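Local coordinates for Slr0280 protein (Synechocystis sp., PDB 5H3K) that is of unknown function but carries a phosphodiester glycosidase domain of the NAGPA family and may therefore act on phosphodiester-linked sugars, at residues 378-383 against 493-498; 502-505 against 511-514; 432-435 against 440-443. One frame throughout, in Å; residues are numbered along the deposited sequence.

Contact 1. Residues 378-383 against 493-498; sequences QTTFGR and NAFPNG
In a mixed beta-sheet, the aromatic ring of Phe-495, from the loop before strand 497-500, lies against Thr-380 of strand 379-392 and Gln-378 just before it. Thr-380 makes the closest side-chain contact. Its methyl CG2 lies 3.5 Å from CE2 of Phe-495 and nearly as near to CD2. Its CB also comes close, 3.6 Å from CE2 of Phe-495. OG1 of Thr-380 stands anti to the backbone N (chi1 -160°), which leaves the methyl rather than the hydroxyl to meet the ring. The two side chains run at a slant to each other. The backbone N of Thr-380 sits over one face of the ring, displaced toward the rim. Gln-378 arrives at a different place. Its CB lies at the ring edge and in plane, 4.0 Å from CE1 of Phe-495, while its backbone O lies 3.6 Å from CE1, at an oblique position to the ring. The amide of Gln-378 leaves the contact, and its OE1 is hydrogen-bonded to ND2 of Asn-374.

The strand bridged here is 369-373. It pairs with strand 379-392 on one side and with strand 497-500 on the other. The ring of Phe-495 also rests on Ala-372, whose backbone is hydrogen-bonded to Thr-380. With an alanine here instead of Phe-495, the methyl of Thr-380 would probably lose the ring it packs on, and a gap would open beside Ala-372. No hydrogen bond joins the two segments directly. The backbone O of Phe-495 is instead held by NE1 of Trp-355.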
loop_
_atom_site.group_PDB
_atom_site.type_symbol
_atom_site.label_atom_id
_atom_site.label_comp_id
_atom_site.label_asym_id
_atom_site.label_seq_id
_atom_site.Cartn_x
_atom_site.Cartn_y
_atom_site.Cartn_z
ATOM N N GLN A 378 4.079 2.292 20.737
ATOM C CA GLN A 378 4.586 1.003 21.183
ATOM C C GLN A 378 4.112 -0.112 20.259
ATOM O O GLN A 378 2.976 -0.083 19.780
ATOM C CB GLN A 378 4.117 0.719 22.606
ATOM C CG GLN A 378 4.687 1.701 23.634
ATOM C CD GLN A 378 4.033 1.547 24.983
ATOM O OE1 GLN A 378 2.805 1.566 25.095
ATOM N NE2 GLN A 378 4.847 1.372 26.020
ATOM N N THR A 379 4.985 -1.091 20.027
ATOM C CA THR A 379 4.674 -2.236 19.155
ATOM C C THR A 379 5.000 -3.569 19.818
ATOM O O THR A 379 5.761 -3.629 20.782
ATOM C CB THR A 379 5.453 -2.187 17.818
ATOM O OG1 THR A 379 6.862 -2.269 18.082
ATOM C CG2 THR A 379 5.156 -0.911 17.047
ATOM N N THR A 380 4.422 -4.640 19.286
ATOM C CA THR A 380 4.829 -5.996 19.640
ATOM C C THR A 380 4.689 -6.876 18.406
ATOM O O THR A 380 3.864 -6.589 17.534
ATOM C CB THR A 380 4.011 -6.592 20.825
ATOM O OG1 THR A 380 4.738 -7.681 21.399
ATOM C CG2 THR A 380 2.630 -7.109 20.369
ATOM N N PHE A 381 5.514 -7.920 18.329
ATOM C CA PHE A 381 5.499 -8.867 17.213
ATOM C C PHE A 381 5.398 -10.259 17.811
ATOM O O PHE A 381 5.901 -10.509 18.917
ATOM C CB PHE A 381 6.804 -8.792 16.401
ATOM C CG PHE A 381 6.964 -7.535 15.560
ATOM C CD1 PHE A 381 7.219 -6.299 16.153
ATOM C CD2 PHE A 381 6.952 -7.614 14.170
ATOM C CE1 PHE A 381 7.405 -5.145 15.373
ATOM C CE2 PHE A 381 7.148 -6.476 13.383
ATOM C CZ PHE A 381 7.374 -5.235 13.991
ATOM N N GLY A 382 4.780 -11.187 17.088
ATOM C CA GLY A 382 4.726 -12.555 17.570
ATOM C C GLY A 382 3.871 -13.388 16.658
ATOM O O GLY A 382 3.426 -12.902 15.628
ATOM N N ARG A 383 3.642 -14.639 17.033
ATOM C CA ARG A 383 2.763 -15.505 16.260
ATOM C C ARG A 383 1.443 -15.580 17.006
ATOM O O ARG A 383 1.371 -16.098 18.123
ATOM C CB ARG A 383 3.406 -16.873 16.069
ATOM C CG ARG A 383 4.733 -16.751 15.317
ATOM C CD ARG A 383 5.276 -18.104 14.888
ATOM N NE ARG A 383 6.509 -17.970 14.101
ATOM C CZ ARG A 383 7.733 -17.861 14.621
ATOM N NH1 ARG A 383 7.911 -17.858 15.936
ATOM N NH2 ARG A 383 8.783 -17.753 13.820
ATOM N N ASN A 493 -2.718 -8.757 24.065
ATOM C CA ASN A 493 -3.933 -8.217 24.678
ATOM C C ASN A 493 -3.845 -6.736 25.062
ATOM O O ASN A 493 -4.865 -6.068 25.280
ATOM C CB ASN A 493 -4.340 -9.068 25.875
ATOM C CG ASN A 493 -4.679 -10.473 25.474
ATOM O OD1 ASN A 493 -5.707 -10.715 24.832
ATOM N ND2 ASN A 493 -3.805 -11.414 25.815
ATOM N N ALA A 494 -2.626 -6.219 25.132
ATOM C CA ALA A 494 -2.427 -4.816 25.473
ATOM C C ALA A 494 -2.669 -3.880 24.298
ATOM O O ALA A 494 -2.837 -2.672 24.495
ATOM C CB ALA A 494 -1.019 -4.606 26.028
ATOM N N PHE A 495 -2.683 -4.408 23.072
ATOM C CA PHE A 495 -2.657 -3.524 21.901
ATOM C C PHE A 495 -3.983 -3.487 21.148
ATOM O O PHE A 495 -4.514 -4.531 20.774
ATOM C CB PHE A 495 -1.511 -3.914 20.956
ATOM C CG PHE A 495 -0.148 -3.819 21.593
ATOM C CD1 PHE A 495 0.557 -2.626 21.574
ATOM C CD2 PHE A 495 0.412 -4.916 22.249
ATOM C CE1 PHE A 495 1.830 -2.528 22.182
ATOM C CE2 PHE A 495 1.671 -4.828 22.860
ATOM C CZ PHE A 495 2.380 -3.637 22.818
ATOM N N PRO A 496 -4.515 -2.278 20.926
ATOM C CA PRO A 496 -5.842 -2.116 20.327
ATOM C C PRO A 496 -5.832 -2.186 18.810
ATOM O O PRO A 496 -6.922 -2.240 18.246
ATOM C CB PRO A 496 -6.243 -0.706 20.762
ATOM C CG PRO A 496 -4.921 0.039 20.815
ATOM C CD PRO A 496 -3.943 -0.991 21.368
ATOM N N ASN A 497 -4.655 -2.153 18.176
ATOM C CA ASN A 497 -4.547 -2.237 16.720
ATOM C C ASN A 497 -3.588 -3.340 16.326
ATOM O O ASN A 497 -2.583 -3.572 16.993
ATOM C CB ASN A 497 -4.021 -0.924 16.120
ATOM C CG ASN A 497 -4.718 0.293 16.675
ATOM O OD1 ASN A 497 -5.925 0.457 16.505
ATOM N ND2 ASN A 497 -3.953 1.176 17.326
ATOM N N GLY A 498 -3.886 -4.038 15.238
ATOM C CA GLY A 498 -2.943 -5.031 14.767
ATOM C C GLY A 498 -3.207 -5.588 13.391
ATOM O O GLY A 498 -4.280 -5.401 12.811
#

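Contact 2. Residues 502-505 against 511-514; sequences GPLL and MVLN
A methyl of Leu-513 fits the hollow between Pro-503 and Leu-505. The methyl is CD1. It sits over the notch where the two residues come together, 3.5 Å from CG of Pro-503 and 3.7 Å from CD2 of Leu-505. The first of these is tighter than an ordinary van der Waals contact. The leucine lies alongside both neighbours and points the same way as they do. With CG anti to the backbone N (chi1 174°), its branch is carried back toward segment 502-505. Pro-503, which follows a cis peptide bond, forms one wall. Leu-505 forms the other, and beyond it packs on Phe-561 and Leu-565 of helix 558-567.

Val-512 supplies a second bump. Its CG2 rests against the branch point of Leu-504, 4.0 Å from CG of that residue, and the two side chains meet at an angle. The same methyl also lies against the carbonyl of Leu-505.

This is the end of a beta hairpin, where strand 510-511 pairs with strand 504-507 at the margin of an antiparallel sheet. One direct hydrogen bond closes it. N of Val-512 donates to O of Leu-505 at 2.9 Å and in a straight line (180°), but from 38° above the carbonyl plane. After that the chains part, and water fills in. Water 2 lies 2.8 Å from O of Leu-505 and 3.1 Å from N of Leu-513, hydrogen-bonded to both. Water 1 bridges O of Leu-504, at 2.7 Å, and N of Asn-514, at 2.9 Å. Past the one direct bond the backbone pairing is carried by water, so the hold between the segments rests largely on apolar contacts of Leu-513 and Val-512.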
loop_
_atom_site.group_PDB
_atom_site.type_symbol
_atom_site.label_atom_id
_atom_site.label_comp_id
_atom_site.label_asym_id
_atom_site.label_seq_id
_atom_site.Cartn_x
_atom_site.Cartn_y
_atom_site.Cartn_z
ATOM N N GLY A 502 2.506 -12.809 7.682
ATOM C CA GLY A 502 3.479 -13.856 7.907
ATOM C C GLY A 502 4.248 -14.277 6.667
ATOM O O GLY A 502 3.882 -13.949 5.536
ATOM N N PRO A 503 5.341 -15.022 6.870
ATOM C CA PRO A 503 5.793 -15.434 8.207
ATOM C C PRO A 503 6.529 -14.342 8.960
ATOM O O PRO A 503 6.974 -13.346 8.373
ATOM C CB PRO A 503 6.713 -16.636 7.932
ATOM C CG PRO A 503 7.066 -16.546 6.470
ATOM C CD PRO A 503 6.012 -15.746 5.774
ATOM N N LEU A 504 6.637 -14.516 10.269
ATOM C CA LEU A 504 7.510 -13.667 11.066
ATOM C C LEU A 504 8.946 -13.943 10.609
ATOM O O LEU A 504 9.351 -15.103 10.515
ATOM C CB LEU A 504 7.343 -13.999 12.548
ATOM C CG LEU A 504 8.053 -13.086 13.538
ATOM C CD1 LEU A 504 7.470 -11.682 13.456
ATOM C CD2 LEU A 504 7.883 -13.662 14.949
ATOM N N LEU A 505 9.709 -12.896 10.307
ATOM C CA LEU A 505 11.042 -13.090 9.713
ATOM C C LEU A 505 12.171 -12.813 10.703
ATOM O O LEU A 505 13.137 -13.580 10.785
ATOM C CB LEU A 505 11.224 -12.229 8.460
ATOM C CG LEU A 505 10.284 -12.541 7.296
ATOM C CD1 LEU A 505 10.504 -11.544 6.163
ATOM C CD2 LEU A 505 10.500 -13.972 6.800
ATOM N N MET A 511 17.117 -14.230 13.205
ATOM C CA MET A 511 16.376 -14.779 12.079
ATOM C C MET A 511 15.515 -15.901 12.604
ATOM O O MET A 511 16.027 -16.856 13.190
ATOM C CB MET A 511 17.342 -15.312 11.027
ATOM C CG MET A 511 18.293 -14.272 10.510
ATOM S SD MET A 511 17.435 -13.002 9.552
ATOM C CE MET A 511 18.572 -12.843 8.157
ATOM N N VAL A 512 14.203 -15.786 12.425
ATOM C CA VAL A 512 13.290 -16.753 13.033
ATOM C C VAL A 512 12.335 -17.384 12.034
ATOM O O VAL A 512 11.385 -18.055 12.435
ATOM C CB VAL A 512 12.469 -16.140 14.199
ATOM C CG1 VAL A 512 13.385 -15.733 15.346
ATOM C CG2 VAL A 512 11.648 -14.941 13.712
ATOM N N LEU A 513 12.593 -17.189 10.743
ATOM C CA LEU A 513 11.754 -17.775 9.695
ATOM C C LEU A 513 11.456 -19.259 9.915
ATOM O O LEU A 513 12.363 -20.090 10.026
ATOM C CB LEU A 513 12.389 -17.570 8.312
ATOM C CG LEU A 513 11.718 -18.229 7.108
ATOM C CD1 LEU A 513 10.325 -17.671 6.907
ATOM C CD2 LEU A 513 12.556 -18.030 5.839
ATOM N N ASN A 514 10.170 -19.575 10.007
ATOM C CA ASN A 514 9.704 -20.951 10.081
ATOM C C ASN A 514 8.394 -21.019 9.343
ATOM O O ASN A 514 7.322 -21.026 9.957
ATOM C CB ASN A 514 9.531 -21.416 11.525
ATOM C CG ASN A 514 9.044 -22.864 11.615
ATOM O OD1 ASN A 514 8.845 -23.534 10.597
ATOM N ND2 ASN A 514 8.842 -23.349 12.834
HETATM O O HOH W 1 8.331 -17.518 10.942
HETATM O O HOH W 2 14.609 -15.442 9.219
#

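Contact 3. Residues 432-435 against 440-443; sequences VYVV and VTAQ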
loop_
_atom_site.group_PDB
_atom_site.type_symbol
_atom_site.label_atom_id
_atom_site.label_comp_id
_atom_site.label_asym_id
_atom_site.label_seq_id
_atom_site.Cartn_x
_atom_site.Cartn_y
_atom_site.Cartn_z
ATOM N N VAL A 432 -26.219 -22.628 11.727
ATOM C CA VAL A 432 -26.094 -21.260 12.228
ATOM C C VAL A 432 -26.983 -21.023 13.442
ATOM O O VAL A 432 -28.139 -21.464 13.475
ATOM C CB VAL A 432 -26.367 -20.191 11.131
ATOM C CG1 VAL A 432 -27.760 -20.349 10.540
ATOM C CG2 VAL A 432 -26.171 -18.759 11.692
ATOM N N TYR A 433 -26.431 -20.328 14.439
ATOM C CA TYR A 433 -27.197 -19.878 15.593
ATOM C C TYR A 433 -27.192 -18.365 15.581
ATOM O O TYR A 433 -26.118 -17.740 15.580
ATOM C CB TYR A 433 -26.576 -20.401 16.890
ATOM C CG TYR A 433 -26.475 -21.910 16.928
ATOM C CD1 TYR A 433 -27.422 -22.675 17.600
ATOM C CD2 TYR A 433 -25.443 -22.578 16.275
ATOM C CE1 TYR A 433 -27.333 -24.068 17.628
ATOM C CE2 TYR A 433 -25.347 -23.968 16.293
ATOM C CZ TYR A 433 -26.293 -24.703 16.972
ATOM O OH TYR A 433 -26.183 -26.075 16.992
ATOM N N VAL A 434 -28.385 -17.776 15.546
ATOM C CA VAL A 434 -28.522 -16.328 15.521
ATOM C C VAL A 434 -28.543 -15.798 16.952
ATOM O O VAL A 434 -29.320 -16.273 17.787
ATOM C CB VAL A 434 -29.801 -15.892 14.780
ATOM C CG1 VAL A 434 -29.870 -14.380 14.700
ATOM C CG2 VAL A 434 -29.841 -16.499 13.389
ATOM N N VAL A 435 -27.676 -14.829 17.239
ATOM C CA VAL A 435 -27.610 -14.217 18.566
ATOM C C VAL A 435 -27.989 -12.740 18.460
ATOM O O VAL A 435 -27.466 -12.011 17.612
ATOM C CB VAL A 435 -26.207 -14.378 19.200
ATOM C CG1 VAL A 435 -26.192 -13.797 20.607
ATOM C CG2 VAL A 435 -25.799 -15.852 19.226
ATOM N N VAL A 440 -29.674 -16.374 22.171
ATOM C CA VAL A 440 -29.959 -17.151 20.974
ATOM C C VAL A 440 -31.421 -16.948 20.585
ATOM O O VAL A 440 -32.324 -17.086 21.425
ATOM C CB VAL A 440 -29.694 -18.652 21.185
ATOM C CG1 VAL A 440 -30.012 -19.415 19.922
ATOM C CG2 VAL A 440 -28.237 -18.895 21.603
ATOM N N THR A 441 -31.656 -16.605 19.322
ATOM C CA THR A 441 -33.011 -16.337 18.870
ATOM C C THR A 441 -33.475 -17.309 17.782
ATOM O O THR A 441 -34.676 -17.462 17.557
ATOM C CB THR A 441 -33.143 -14.897 18.379
ATOM O OG1 THR A 441 -34.516 -14.627 18.083
ATOM C CG2 THR A 441 -32.317 -14.708 17.138
ATOM N N ALA A 442 -32.532 -17.969 17.112
ATOM C CA ALA A 442 -32.870 -18.913 16.048
ATOM C C ALA A 442 -31.719 -19.868 15.752
ATOM O O ALA A 442 -30.570 -19.575 16.079
ATOM C CB ALA A 442 -33.289 -18.156 14.781
ATOM N N GLN A 443 -32.041 -21.019 15.166
ATOM C CA GLN A 443 -31.041 -21.954 14.647
ATOM C C GLN A 443 -31.532 -22.446 13.291
ATOM O O GLN A 443 -32.717 -22.768 13.148
ATOM C CB GLN A 443 -30.834 -23.147 15.589
ATOM C CG GLN A 443 -30.025 -24.303 14.975
ATOM C CD GLN A 443 -29.867 -25.497 15.913
ATOM O OE1 GLN A 443 -30.398 -25.504 17.023
ATOM N NE2 GLN A 443 -29.134 -26.519 15.461
#
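Two backbone hydrogen bonds join Val-434 to the opposite strand. Its N donates to O of Ala-442 at 2.9 Å. Its O accepts from N of Thr-441 at 2.8 Å, a straighter bond at 169°. Weaker CA-H...O contacts run beside them, the shortest from CA of Gln-443 to O of Val-432 at 3.2 Å.

These are the two arms of a beta hairpin, strands 430-436 and 439-446. Val-434 pairs with Ala-442, but Val-435 pairs with Val-440, so Thr-441 is the extra residue of a beta bulge. Strand 460-466 continues the sheet beyond strand 430-436.

Packing differs on the two faces. On one, Gln-443 keeps CG anti to its N (chi1 168°) and runs out extended alongside Tyr-433. CG of Gln-443 makes an off-centre CH-pi contact with the tyrosine ring, 4.3 Å from its centroid. The amide is turned 37° from the ring plane, with CD only 3.4 Å from CE1 of Tyr-433. NE2 of Gln-443 is hydrogen-bonded to OE1 of Gln-431. On the face of Val-434 and Ala-442, CG2 of the valine touches CB of the alanine at 4.1 Å. At the bulge, CG1 of Val-434 is pressed against CG2 of Thr-441 at 3.5 Å.

How the contacts relate
From the N terminus, segment 378-383 comes first and opens the long loop of contact 1. Within that loop the chain makes the short hairpin of contact 3, which opens and closes before 493-498 returns to complete contact 1. Contact 2 then follows in series, soon after strand 497-500. No two contacts cross. Contacts 1 and 3 reach the same mixed sheet, yet their centres are about 33 Å apart. Contact 2 lies at the end of a different, antiparallel sheet. It touches contact 1 directly, where Phe-381 and Gly-382 pack on Leu-504 and NH2 of Arg-383 comes 3.0 Å from O of Val-512. Glu-518 joins them, in a salt bridge with Arg-383 and hydrogen-bonded to N of Leu-504.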